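Local coordinates for protein imidazolonepropionase (Unidentified, PDB 2Q09) that hydrolyses the ring carbon–nitrogen bond of 4-imidazolone-5-propanoate to give N-formimidoyl-L-glutamate, the third step of histidine degradation, at residues N11-T16 and L27-L32; V64-I69 and G365-G370; L75-S80 and L124-S129; A114-L119 and E151-R156; L286-F291 and R329-M334. All coordinates share one frame; numbering follows the deposited sequence.

Interaction 1: N11-T16 and L27-L32; sequences NVTPAT and LEPHAL
A G1 beta bulge, in which Asn-11 and Val-12 together face His-30, joins strand 12-14 to strand 30-35 in the small beta-rich domain of this amidohydrolase. Val-12 and His-30 form an antiparallel hydrogen-bonded pair: Val-12 N donates to His-30 O at 2.9 Å, and His-30 N returns a bond to Val-12 O in its carbonyl plane, 2.7 Å long. The same Val-12 O takes a CA-H contact from Pro-29. With chi1 at -69°, CG2 of Val-12 sits between its own N and carbonyl carbon and lies 3.3 Å from His-30 O. Pro-14 sets its CG obliquely against the imidazole, 4.0 Å from ND1 of His-30. That nitrogen donates to Glu-28 O at 2.6 Å, from above the carbonyl plane, and so spans Pro-29. A leucine in place of His-30 would probably leave Glu-28 O without this donor and the chain at 28-30 freer to move. Past the bulge, Leu-27 N bonds to Pro-14 O, and the leucine side chain crosses the proline ring at about a right angle. Beyond that, CD1 of Leu-27 meets the methyl CG2 of Thr-16 at 3.6 Å.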
# COMPACT_ATOMS: atom_id res chain seq x y z
N ASN A 11 26.62 15.93 1.59
CA ASN A 11 26.35 16.00 3.02
C ASN A 11 24.96 15.56 3.45
O ASN A 11 24.23 16.32 4.08
CB ASN A 11 26.62 17.42 3.52
CG ASN A 11 28.06 17.85 3.32
OD1 ASN A 11 28.99 17.14 3.72
ND2 ASN A 11 28.26 18.99 2.68
N VAL A 12 24.59 14.33 3.11
CA VAL A 12 23.31 13.80 3.54
C VAL A 12 23.58 12.78 4.64
O VAL A 12 24.57 12.05 4.58
CB VAL A 12 22.56 13.07 2.39
CG1 VAL A 12 22.11 14.07 1.34
CG2 VAL A 12 23.44 12.01 1.78
N THR A 13 22.73 12.76 5.66
CA THR A 13 22.86 11.80 6.76
C THR A 13 21.85 10.71 6.39
O THR A 13 20.67 10.81 6.70
CB THR A 13 22.48 12.43 8.11
OG1 THR A 13 23.30 13.58 8.34
CG2 THR A 13 22.67 11.42 9.23
N PRO A 14 22.33 9.65 5.74
CA PRO A 14 21.51 8.53 5.30
C PRO A 14 20.98 7.50 6.28
O PRO A 14 21.74 6.89 7.03
CB PRO A 14 22.40 7.87 4.25
CG PRO A 14 23.74 7.96 4.91
CD PRO A 14 23.75 9.40 5.44
N ALA A 15 19.67 7.34 6.28
CA ALA A 15 19.01 6.32 7.09
C ALA A 15 18.73 5.34 5.95
O ALA A 15 17.67 5.39 5.33
CB ALA A 15 17.69 6.85 7.66
N THR A 16 19.70 4.48 5.68
CA THR A 16 19.61 3.55 4.56
C THR A 16 18.51 2.52 4.64
O THR A 16 18.04 2.05 3.60
CB THR A 16 20.94 2.79 4.36
OG1 THR A 16 21.19 1.94 5.48
CG2 THR A 16 22.10 3.79 4.22
N LEU A 27 23.91 6.11 8.82
CA LEU A 27 25.36 6.21 8.62
C LEU A 27 25.82 7.65 8.80
O LEU A 27 25.00 8.57 8.93
CB LEU A 27 25.72 5.76 7.20
CG LEU A 27 25.18 4.43 6.67
CD1 LEU A 27 25.54 4.30 5.20
CD2 LEU A 27 25.76 3.26 7.46
N GLU A 28 27.14 7.83 8.80
CA GLU A 28 27.74 9.15 8.93
C GLU A 28 27.38 9.89 7.65
O GLU A 28 26.90 9.29 6.70
CB GLU A 28 29.27 9.03 9.03
CG GLU A 28 29.91 8.36 7.81
CD GLU A 28 31.40 8.16 7.96
OE1 GLU A 28 32.12 9.16 8.13
OE2 GLU A 28 31.85 7.00 7.91
N PRO A 29 27.60 11.21 7.60
CA PRO A 29 27.28 11.98 6.39
C PRO A 29 27.90 11.36 5.14
O PRO A 29 29.06 10.93 5.14
CB PRO A 29 27.85 13.36 6.71
CG PRO A 29 27.65 13.46 8.18
CD PRO A 29 28.09 12.10 8.67
N HIS A 30 27.11 11.31 4.06
CA HIS A 30 27.56 10.74 2.80
C HIS A 30 27.23 11.65 1.63
O HIS A 30 26.62 12.70 1.78
CB HIS A 30 26.87 9.40 2.53
CG HIS A 30 27.54 8.22 3.17
ND1 HIS A 30 27.75 8.13 4.53
CD2 HIS A 30 28.01 7.07 2.63
CE1 HIS A 30 28.33 6.97 4.80
NE2 HIS A 30 28.50 6.31 3.67
N ALA A 31 27.65 11.20 0.45
CA ALA A 31 27.39 11.90 -0.80
C ALA A 31 26.59 10.88 -1.60
O ALA A 31 27.01 9.73 -1.72
CB ALA A 31 28.69 12.23 -1.52
N LEU A 32 25.44 11.28 -2.12
CA LEU A 32 24.61 10.36 -2.89
C LEU A 32 24.53 10.82 -4.34
O LEU A 32 24.04 11.91 -4.63
CB LEU A 32 23.20 10.28 -2.28
CG LEU A 32 22.26 9.19 -2.81
CD1 LEU A 32 21.02 9.12 -1.93
CD2 LEU A 32 21.87 9.49 -4.25

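Interaction 2: V64-I69 and G365-G370; sequences VTPGLI and GQLRVG
Leu-367 sends its CB toward strand 64-66, with CG beside its own backbone N and opposite the carbonyl carbon (chi1 -61°). CG is the first atom to touch, 3.8 Å from CG of Pro-66, and the two side chains cross at about a right angle. There the branches part. CD2 passes along the backbone side of the proline, 3.8 Å from Pro-66 CA, while CD1 reaches back along the strand to Val-64, where it meets the carbonyl O and, at 4.0 Å, the methyl CG1. Leu-367 is the centre of an inverse gamma turn, closed by a weak bond from Arg-368 N to Gln-366 O, and this turn presents the leucine to the strand. Strand 63-73 belongs to the amidohydrolase fold and leads to His-72, a ligand of the iron; residues 365-370 lie in the loop before strand 375-378, whose Phe-375 touches both Val-64 and Leu-367. No hydrogen bond links the two segments. Pro-66 also lays its CG 3.6 Å from Gly-365 O. Gly-365 has a positive phi (95°), at which a CB would press on the preceding carbonyl oxygen. Its N faces CD1 of Ile-69 at 4.3 Å.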
# COMPACT_ATOMS: atom_id res chain seq x y z
N VAL A 64 18.34 11.80 5.17
CA VAL A 64 17.78 11.30 3.92
C VAL A 64 17.32 9.87 4.14
O VAL A 64 17.98 9.10 4.83
CB VAL A 64 18.81 11.37 2.76
CG1 VAL A 64 20.05 10.55 3.09
CG2 VAL A 64 18.18 10.87 1.48
N THR A 65 16.18 9.52 3.56
CA THR A 65 15.62 8.18 3.71
C THR A 65 15.05 7.75 2.36
O THR A 65 14.90 8.54 1.45
CB THR A 65 14.43 8.14 4.70
OG1 THR A 65 13.31 8.79 4.10
CG2 THR A 65 14.78 8.86 5.99
N PRO A 66 14.72 6.46 2.23
CA PRO A 66 14.15 5.98 0.97
C PRO A 66 12.75 6.61 0.90
O PRO A 66 12.24 7.08 1.93
CB PRO A 66 14.02 4.48 1.19
CG PRO A 66 15.13 4.17 2.15
CD PRO A 66 15.03 5.34 3.13
N GLY A 67 12.16 6.67 -0.29
CA GLY A 67 10.83 7.25 -0.41
C GLY A 67 9.86 6.32 0.30
O GLY A 67 10.08 5.11 0.30
N LEU A 68 8.80 6.85 0.88
CA LEU A 68 7.85 5.99 1.59
C LEU A 68 6.96 5.25 0.59
O LEU A 68 6.72 5.71 -0.53
CB LEU A 68 7.00 6.82 2.56
CG LEU A 68 7.78 7.73 3.52
CD1 LEU A 68 6.81 8.35 4.51
CD2 LEU A 68 8.88 6.95 4.25
N ILE A 69 6.48 4.08 1.02
CA ILE A 69 5.63 3.25 0.19
C ILE A 69 4.35 2.85 0.93
O ILE A 69 4.42 2.32 2.04
CB ILE A 69 6.41 1.97 -0.20
CG1 ILE A 69 7.71 2.36 -0.90
CG2 ILE A 69 5.56 1.07 -1.10
CD1 ILE A 69 8.65 1.20 -1.18
N GLY A 365 12.96 0.74 -1.53
CA GLY A 365 12.93 0.56 -0.10
C GLY A 365 14.22 0.69 0.69
O GLY A 365 14.17 0.67 1.93
N GLN A 366 15.35 0.79 0.00
CA GLN A 366 16.64 0.91 0.69
C GLN A 366 17.58 1.85 -0.05
O GLN A 366 17.50 1.97 -1.27
CB GLN A 366 17.31 -0.46 0.80
CG GLN A 366 16.47 -1.54 1.45
CD GLN A 366 17.17 -2.87 1.46
OE1 GLN A 366 18.28 -3.01 1.99
NE2 GLN A 366 16.54 -3.88 0.85
N LEU A 367 18.46 2.51 0.68
CA LEU A 367 19.43 3.40 0.06
C LEU A 367 20.68 2.57 -0.20
O LEU A 367 21.64 2.59 0.57
CB LEU A 367 19.75 4.60 0.97
CG LEU A 367 18.60 5.54 1.35
CD1 LEU A 367 19.19 6.77 2.04
CD2 LEU A 367 17.82 5.97 0.12
N ARG A 368 20.63 1.80 -1.29
CA ARG A 368 21.74 0.96 -1.69
C ARG A 368 22.12 1.25 -3.13
O ARG A 368 21.26 1.55 -3.96
CB ARG A 368 21.37 -0.51 -1.65
CG ARG A 368 21.04 -1.11 -0.32
CD ARG A 368 21.04 -2.61 -0.50
NE ARG A 368 20.69 -3.34 0.71
CZ ARG A 368 21.26 -4.49 1.05
NH1 ARG A 368 22.20 -5.02 0.28
NH2 ARG A 368 20.89 -5.11 2.16
N VAL A 369 23.40 1.11 -3.44
CA VAL A 369 23.86 1.32 -4.81
C VAL A 369 23.18 0.29 -5.70
O VAL A 369 23.09 -0.88 -5.34
CB VAL A 369 25.39 1.17 -4.90
CG1 VAL A 369 25.81 0.82 -6.32
CG2 VAL A 369 26.04 2.47 -4.46
N GLY A 370 22.70 0.72 -6.85
CA GLY A 370 22.04 -0.19 -7.76
C GLY A 370 20.52 -0.14 -7.73
O GLY A 370 19.86 -0.54 -8.69

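Interaction 3: L75-S80 and L124-S129; sequences LIFAGS and LPRVKS
One face of the Phe-77 ring carries the guanidinium of Arg-126, laid flat with the two planes only 9° apart. This cation-pi stack ties the loop after strand 63-73 of the amidohydrolase barrel, just past the iron ligands His-72 and His-74, to helix 116-133. Arg-126 CZ stands 3.6 Å from the ring centroid. The guanidinium's edge is used for hydrogen bonds: NH1 donates to Phe-77 O at 3.0 Å, in the guanidinium plane and nearly straight, and to Leu-75 O at 2.9 Å, slightly out of that plane. From NH2 come a weak bond to Phe-77 O and another to water 1, which in turn donates to Gly-79 O. Two carbonyls, a water and a ring thus fix the rotation of the planar group, and its positive charge is probably eased by the carbonyl oxygens. Arg-126 reaches them with a chain extended from CG to NE. Phe-77 holds CG between its own N and carbonyl carbon (chi1 63°), which brings the ring under the arginine; the ring also touches Tyr-144, a residue of the inhibitor pocket. Deeper in, CD1 of Leu-75 rests against CG2 of Val-127, 3.8 Å away.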
# COMPACT_ATOMS: atom_id res chain seq x y z
N LEU A 75 -7.76 4.23 -2.78
CA LEU A 75 -7.99 5.67 -2.92
C LEU A 75 -8.83 6.13 -4.11
O LEU A 75 -9.23 7.30 -4.16
CB LEU A 75 -6.66 6.44 -2.89
CG LEU A 75 -5.65 6.33 -4.04
CD1 LEU A 75 -6.08 7.23 -5.21
CD2 LEU A 75 -4.28 6.77 -3.52
N ILE A 76 -9.10 5.24 -5.05
CA ILE A 76 -9.93 5.59 -6.20
C ILE A 76 -11.38 5.23 -5.90
O ILE A 76 -11.71 4.06 -5.71
CB ILE A 76 -9.49 4.84 -7.48
CG1 ILE A 76 -8.20 5.47 -8.02
CG2 ILE A 76 -10.61 4.89 -8.53
CD1 ILE A 76 -7.67 4.77 -9.29
N PHE A 77 -12.25 6.24 -5.86
CA PHE A 77 -13.66 5.98 -5.58
C PHE A 77 -14.46 7.27 -5.69
O PHE A 77 -13.89 8.37 -5.63
CB PHE A 77 -13.81 5.40 -4.17
CG PHE A 77 -13.37 6.34 -3.08
CD1 PHE A 77 -14.21 7.34 -2.62
CD2 PHE A 77 -12.09 6.26 -2.54
CE1 PHE A 77 -13.81 8.25 -1.65
CE2 PHE A 77 -11.66 7.16 -1.56
CZ PHE A 77 -12.52 8.16 -1.11
N ALA A 78 -15.76 7.11 -5.86
CA ALA A 78 -16.67 8.25 -5.94
C ALA A 78 -17.66 8.16 -4.79
O ALA A 78 -17.69 7.16 -4.07
CB ALA A 78 -17.43 8.25 -7.28
N GLY A 79 -18.46 9.20 -4.61
CA GLY A 79 -19.45 9.20 -3.55
C GLY A 79 -18.87 9.48 -2.17
O GLY A 79 -17.66 9.68 -2.01
N SER A 80 -19.75 9.50 -1.17
CA SER A 80 -19.34 9.74 0.21
C SER A 80 -20.21 8.94 1.17
O SER A 80 -21.44 8.91 1.05
CB SER A 80 -19.45 11.23 0.54
OG SER A 80 -19.03 11.50 1.87
N LEU A 124 -6.93 12.83 -7.66
CA LEU A 124 -5.76 13.71 -7.68
C LEU A 124 -5.39 14.30 -6.31
O LEU A 124 -4.29 14.08 -5.82
CB LEU A 124 -5.96 14.87 -8.68
CG LEU A 124 -5.78 14.53 -10.16
CD1 LEU A 124 -6.07 15.77 -11.02
CD2 LEU A 124 -4.35 14.05 -10.39
N PRO A 125 -6.31 15.06 -5.68
CA PRO A 125 -6.03 15.66 -4.37
C PRO A 125 -5.65 14.65 -3.29
O PRO A 125 -4.91 14.98 -2.36
CB PRO A 125 -7.33 16.39 -4.05
CG PRO A 125 -8.36 15.56 -4.75
CD PRO A 125 -7.71 15.30 -6.07
N ARG A 126 -6.17 13.43 -3.39
CA ARG A 126 -5.85 12.40 -2.41
C ARG A 126 -4.39 11.98 -2.58
O ARG A 126 -3.65 11.89 -1.61
CB ARG A 126 -6.79 11.20 -2.59
CG ARG A 126 -8.28 11.55 -2.38
CD ARG A 126 -9.21 10.42 -2.80
NE ARG A 126 -10.60 10.87 -2.79
CZ ARG A 126 -11.59 10.29 -3.47
NH1 ARG A 126 -11.35 9.23 -4.22
NH2 ARG A 126 -12.82 10.80 -3.41
N VAL A 127 -3.99 11.72 -3.82
CA VAL A 127 -2.61 11.32 -4.08
C VAL A 127 -1.64 12.45 -3.73
O VAL A 127 -0.53 12.19 -3.27
CB VAL A 127 -2.40 10.94 -5.56
CG1 VAL A 127 -0.93 10.55 -5.80
CG2 VAL A 127 -3.31 9.78 -5.92
N LYS A 128 -2.06 13.69 -3.92
CA LYS A 128 -1.18 14.82 -3.60
C LYS A 128 -0.88 14.90 -2.12
O LYS A 128 0.21 15.34 -1.72
CB LYS A 128 -1.80 16.13 -4.10
CG LYS A 128 -1.75 16.23 -5.63
CD LYS A 128 -2.27 17.56 -6.16
CE LYS A 128 -2.19 17.57 -7.67
NZ LYS A 128 -2.68 18.84 -8.27
N SER A 129 -1.82 14.47 -1.28
CA SER A 129 -1.57 14.49 0.16
C SER A 129 -0.53 13.44 0.51
O SER A 129 0.32 13.65 1.38
CB SER A 129 -2.86 14.25 0.94
OG SER A 129 -3.63 15.43 0.99
O HOH W 1 -15.67 10.96 -3.76

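Interaction 4: A114-L119 and E151-R156; sequences ASEDQL and ELKMLR
Glu-116 and Arg-156 form the salt bridge of this contact, OE1 receiving the N-H of NE at 2.9 Å along a nearly straight line (165°). The oxygen lies in the guanidinium plane, yet NE comes to OE1 from above the carboxylate plane, and the two flat groups are turned 46° apart. Glu-116 gets there with CG anti to its N (chi1 -171°) and an extended chain, whereas Arg-156 bends at chi3 to present NE.

Among the neutral acceptors, Ala-114 O takes a bond from Lys-153 NZ at 2.9 Å, nearly along the C=O axis. The same ammonium also forms a salt bridge with Asp-150 and donates to Thr-111 O, so three oxygens hold the charge. Within 114-119, Ser-115 N donates to Gln-118 OE1 at 2.8 Å and Gln-118 N to Ser-115 OG, a capping box.

Apolar contact comes from the lysine's methylenes. The lysine and glutamate chains run past each other in opposite directions, CG of Lys-153 meeting CB of Glu-116 at 3.9 Å. Farther out, CE of Lys-153 touches CD1 of Leu-119 at 4.1 Å; the same CD1 lies loosely against CG of the selenomethionine Met-154. An alanine at Glu-116 would probably leave Arg-156 NE without its carboxylate mate and the lysine methylenes less covered.

These are the neighbouring helices 116-133 and 148-164 on the outside of the amidohydrolase TIM barrel, joined near the capped start of the first.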
# COMPACT_ATOMS: atom_id res chain seq x y z
N ALA A 114 -19.73 7.18 -11.77
CA ALA A 114 -18.74 8.21 -12.03
C ALA A 114 -18.01 7.89 -13.33
O ALA A 114 -17.76 6.72 -13.63
CB ALA A 114 -17.74 8.28 -10.87
N SER A 115 -17.65 8.92 -14.08
CA SER A 115 -16.92 8.72 -15.32
C SER A 115 -15.45 8.52 -14.98
O SER A 115 -15.01 8.89 -13.89
CB SER A 115 -17.04 9.94 -16.23
OG SER A 115 -16.28 11.03 -15.73
N GLU A 116 -14.70 7.94 -15.91
CA GLU A 116 -13.28 7.72 -15.71
C GLU A 116 -12.59 9.05 -15.41
O GLU A 116 -11.75 9.14 -14.52
CB GLU A 116 -12.65 7.08 -16.95
CG GLU A 116 -11.22 6.63 -16.72
CD GLU A 116 -10.60 5.99 -17.95
OE1 GLU A 116 -11.20 5.03 -18.49
OE2 GLU A 116 -9.52 6.46 -18.38
N ASP A 117 -12.96 10.10 -16.16
CA ASP A 117 -12.37 11.42 -15.95
C ASP A 117 -12.72 11.97 -14.57
O ASP A 117 -11.90 12.66 -13.96
CB ASP A 117 -12.85 12.42 -17.01
CG ASP A 117 -12.29 12.13 -18.39
OD1 ASP A 117 -11.26 11.44 -18.49
OD2 ASP A 117 -12.89 12.61 -19.38
N GLN A 118 -13.93 11.69 -14.09
CA GLN A 118 -14.36 12.17 -12.78
C GLN A 118 -13.59 11.48 -11.64
O GLN A 118 -13.22 12.12 -10.66
CB GLN A 118 -15.86 11.95 -12.57
CG GLN A 118 -16.76 12.88 -13.38
CD GLN A 118 -18.24 12.59 -13.19
OE1 GLN A 118 -18.69 11.46 -13.39
NE2 GLN A 118 -19.01 13.61 -12.83
N LEU A 119 -13.37 10.17 -11.77
CA LEU A 119 -12.63 9.43 -10.74
C LEU A 119 -11.20 9.94 -10.64
O LEU A 119 -10.63 10.03 -9.56
CB LEU A 119 -12.64 7.94 -11.05
CG LEU A 119 -13.98 7.22 -10.90
CD1 LEU A 119 -13.85 5.79 -11.37
CD2 LEU A 119 -14.44 7.28 -9.45
N GLU A 151 -14.33 -2.21 -13.37
CA GLU A 151 -13.09 -2.61 -12.70
C GLU A 151 -11.88 -2.10 -13.50
O GLU A 151 -10.94 -1.54 -12.93
CB GLU A 151 -13.02 -4.13 -12.55
CG GLU A 151 -13.96 -4.70 -11.48
CD GLU A 151 -13.65 -4.16 -10.08
OE1 GLU A 151 -12.47 -4.20 -9.67
OE2 GLU A 151 -14.59 -3.70 -9.39
N LEU A 152 -11.89 -2.29 -14.81
CA LEU A 152 -10.78 -1.83 -15.65
C LEU A 152 -10.73 -0.30 -15.70
O LEU A 152 -9.66 0.28 -15.86
CB LEU A 152 -10.89 -2.40 -17.06
CG LEU A 152 -10.23 -3.77 -17.30
CD1 LEU A 152 -10.79 -4.80 -16.34
CD2 LEU A 152 -10.46 -4.19 -18.75
N LYS A 153 -11.89 0.33 -15.57
CA LYS A 153 -11.96 1.79 -15.58
C LYS A 153 -11.12 2.31 -14.42
O LYS A 153 -10.38 3.27 -14.55
CB LYS A 153 -13.42 2.24 -15.42
CG LYS A 153 -13.61 3.72 -15.18
CD LYS A 153 -15.09 4.11 -15.19
CE LYS A 153 -15.86 3.50 -14.04
NZ LYS A 153 -17.29 3.92 -14.05
N MSE A 154 -11.25 1.66 -13.27
CA MSE A 154 -10.49 2.06 -12.09
C MSE A 154 -9.00 1.85 -12.31
O MSE A 154 -8.18 2.71 -11.95
CB MSE A 154 -10.97 1.28 -10.87
CG MSE A 154 -12.41 1.66 -10.50
SE MSE A 154 -13.07 0.67 -9.00
CE MSE A 154 -13.11 -1.06 -9.76
N LEU A 155 -8.64 0.72 -12.90
CA LEU A 155 -7.23 0.45 -13.17
C LEU A 155 -6.66 1.47 -14.13
O LEU A 155 -5.50 1.86 -14.01
CB LEU A 155 -7.06 -0.97 -13.73
CG LEU A 155 -7.58 -2.11 -12.85
CD1 LEU A 155 -7.32 -3.44 -13.54
CD2 LEU A 155 -6.88 -2.08 -11.48
N ARG A 156 -7.47 1.91 -15.10
CA ARG A 156 -6.99 2.91 -16.04
C ARG A 156 -6.76 4.24 -15.34
O ARG A 156 -5.82 4.95 -15.64
CB ARG A 156 -7.99 3.09 -17.20
CG ARG A 156 -7.92 1.95 -18.22
CD ARG A 156 -8.60 2.35 -19.54
NE ARG A 156 -10.04 2.48 -19.40
CZ ARG A 156 -10.90 1.46 -19.45
NH1 ARG A 156 -10.46 0.23 -19.64
NH2 ARG A 156 -12.19 1.69 -19.30

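Interaction 5: L286-F291 and R329-M334; sequences LLPTAF and RMAMNM
Met-334, whose side chain packs on Pro-288 and Thr-289, is fixed in its helix by the shortest backbone bond inside the two segments, from its N to Met-330 O at 2.9 Å. Between the segments there is no hydrogen bond. Instead Pro-288 turns its ring toward helix 328-339: CG comes within 3.3 Å of Ala-331 O, and CB meets CB of Met-334 at 3.8 Å. As the first residue of helix 288-293, after the N-cap Leu-287, proline suits a position where no amide N-H is needed for the helix. The selenomethionine Met-334 keeps CG beside its own N (chi1 -70°) and then runs extended, which carries SE over Thr-289, 4.0 Å from CA. Thr-289 OG1 stands equally far from SE and, on its other contact, 4.0 Å from CB of Ala-331. Both helices follow strands of the TIM barrel, 283-286 and 312-314, and Thr-289 lies about 6 Å, side chain to side chain, from the iron ligand Asp-317. Lacking any hydrogen bond or charge pair across it, the joint rests on van der Waals packing, part of it against a carbonyl oxygen and a hydroxyl, and the small Ala-331 probably lets the proline and threonine come close to the helix.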
# COMPACT_ATOMS: atom_id res chain seq x y z
N LEU A 286 -0.12 -4.80 8.01
CA LEU A 286 -0.96 -4.30 9.09
C LEU A 286 -1.70 -3.05 8.63
O LEU A 286 -1.12 -2.15 8.01
CB LEU A 286 -0.11 -3.99 10.31
CG LEU A 286 0.71 -5.20 10.81
CD1 LEU A 286 1.60 -4.78 11.97
CD2 LEU A 286 -0.25 -6.32 11.25
N LEU A 287 -2.99 -2.98 8.94
CA LEU A 287 -3.83 -1.86 8.55
C LEU A 287 -4.49 -1.32 9.82
O LEU A 287 -5.67 -1.58 10.07
CB LEU A 287 -4.88 -2.34 7.54
CG LEU A 287 -4.24 -2.99 6.31
CD1 LEU A 287 -5.32 -3.64 5.45
CD2 LEU A 287 -3.48 -1.95 5.49
N PRO A 288 -3.72 -0.59 10.63
CA PRO A 288 -4.16 -0.00 11.90
C PRO A 288 -5.32 0.99 11.82
O PRO A 288 -6.13 1.07 12.74
CB PRO A 288 -2.89 0.64 12.45
CG PRO A 288 -2.20 1.09 11.20
CD PRO A 288 -2.36 -0.12 10.29
N THR A 289 -5.39 1.74 10.73
CA THR A 289 -6.45 2.73 10.57
C THR A 289 -7.84 2.12 10.47
O THR A 289 -8.80 2.65 11.04
CB THR A 289 -6.18 3.62 9.34
OG1 THR A 289 -4.91 4.25 9.49
CG2 THR A 289 -7.25 4.70 9.22
N ALA A 290 -7.95 0.99 9.77
CA ALA A 290 -9.23 0.31 9.64
C ALA A 290 -9.61 -0.28 11.00
O ALA A 290 -10.79 -0.33 11.37
CB ALA A 290 -9.14 -0.82 8.59
N PHE A 291 -8.61 -0.72 11.74
CA PHE A 291 -8.80 -1.30 13.06
C PHE A 291 -9.38 -0.20 13.98
O PHE A 291 -10.32 -0.44 14.75
CB PHE A 291 -7.45 -1.78 13.60
CG PHE A 291 -7.50 -2.30 15.01
CD1 PHE A 291 -7.88 -3.62 15.25
CD2 PHE A 291 -7.20 -1.48 16.08
CE1 PHE A 291 -7.95 -4.11 16.55
CE2 PHE A 291 -7.27 -1.96 17.39
CZ PHE A 291 -7.64 -3.28 17.62
N ARG A 329 1.58 8.38 7.28
CA ARG A 329 2.24 8.62 8.55
C ARG A 329 1.32 8.45 9.75
O ARG A 329 1.76 8.02 10.81
CB ARG A 329 2.91 10.00 8.55
CG ARG A 329 4.11 10.02 7.59
CD ARG A 329 4.81 11.36 7.54
NE ARG A 329 5.44 11.70 8.81
CZ ARG A 329 6.16 12.80 9.01
NH1 ARG A 329 6.32 13.66 8.01
NH2 ARG A 329 6.69 13.07 10.19
N MSE A 330 0.03 8.77 9.59
CA MSE A 330 -0.92 8.60 10.69
C MSE A 330 -1.01 7.09 10.93
O MSE A 330 -1.12 6.63 12.07
CB MSE A 330 -2.29 9.15 10.31
CG MSE A 330 -3.33 9.07 11.42
SE MSE A 330 -2.92 10.29 12.90
CE MSE A 330 -2.50 8.99 14.26
N ALA A 331 -0.94 6.33 9.85
CA ALA A 331 -1.01 4.87 9.96
C ALA A 331 0.20 4.35 10.73
O ALA A 331 0.10 3.40 11.51
CB ALA A 331 -1.06 4.24 8.57
N MSE A 332 1.35 4.96 10.49
CA MSE A 332 2.58 4.56 11.18
C MSE A 332 2.42 4.85 12.67
O MSE A 332 2.80 4.03 13.52
CB MSE A 332 3.77 5.34 10.61
CG MSE A 332 4.06 5.01 9.14
SE MSE A 332 5.31 6.22 8.32
CE MSE A 332 6.95 5.51 9.16
N ASN A 333 1.89 6.02 12.99
CA ASN A 333 1.67 6.42 14.37
C ASN A 333 0.70 5.43 15.04
O ASN A 333 0.91 5.01 16.18
CB ASN A 333 1.10 7.84 14.42
CG ASN A 333 0.94 8.37 15.83
OD1 ASN A 333 0.04 7.96 16.56
ND2 ASN A 333 1.83 9.28 16.21
N MSE A 334 -0.34 5.04 14.31
CA MSE A 334 -1.30 4.10 14.86
C MSE A 334 -0.74 2.69 15.00
O MSE A 334 -1.10 1.98 15.94
CB MSE A 334 -2.58 4.09 14.02
CG MSE A 334 -3.39 5.36 14.17
SE MSE A 334 -5.14 5.26 13.33
CE MSE A 334 -5.83 6.99 13.91

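Interaction 1, first along the chain, belongs to the small beta-rich domain and touches interaction 2, 12 Å away between centres, through the neighbouring strands 12-14 and 63-73: Thr-13 and Ala-15 probably bond to Val-64. Interaction 2 brings together residues nearly 300 positions apart, and interactions 3, 4 and 5 all fall within that span, in the barrel domain. Interactions 3 and 4, also 12 Å apart between centres, share helix 116-133, their segments alternate along the chain, and Ala-78 packs on Ala-114 and Leu-119. Interaction 5 follows later, 18 Å from interaction 3 between centres. Side chains of interactions 3, 4 and 5 come within about 10 Å of the bound inhibitor, whereas interaction 1 lies away from the site.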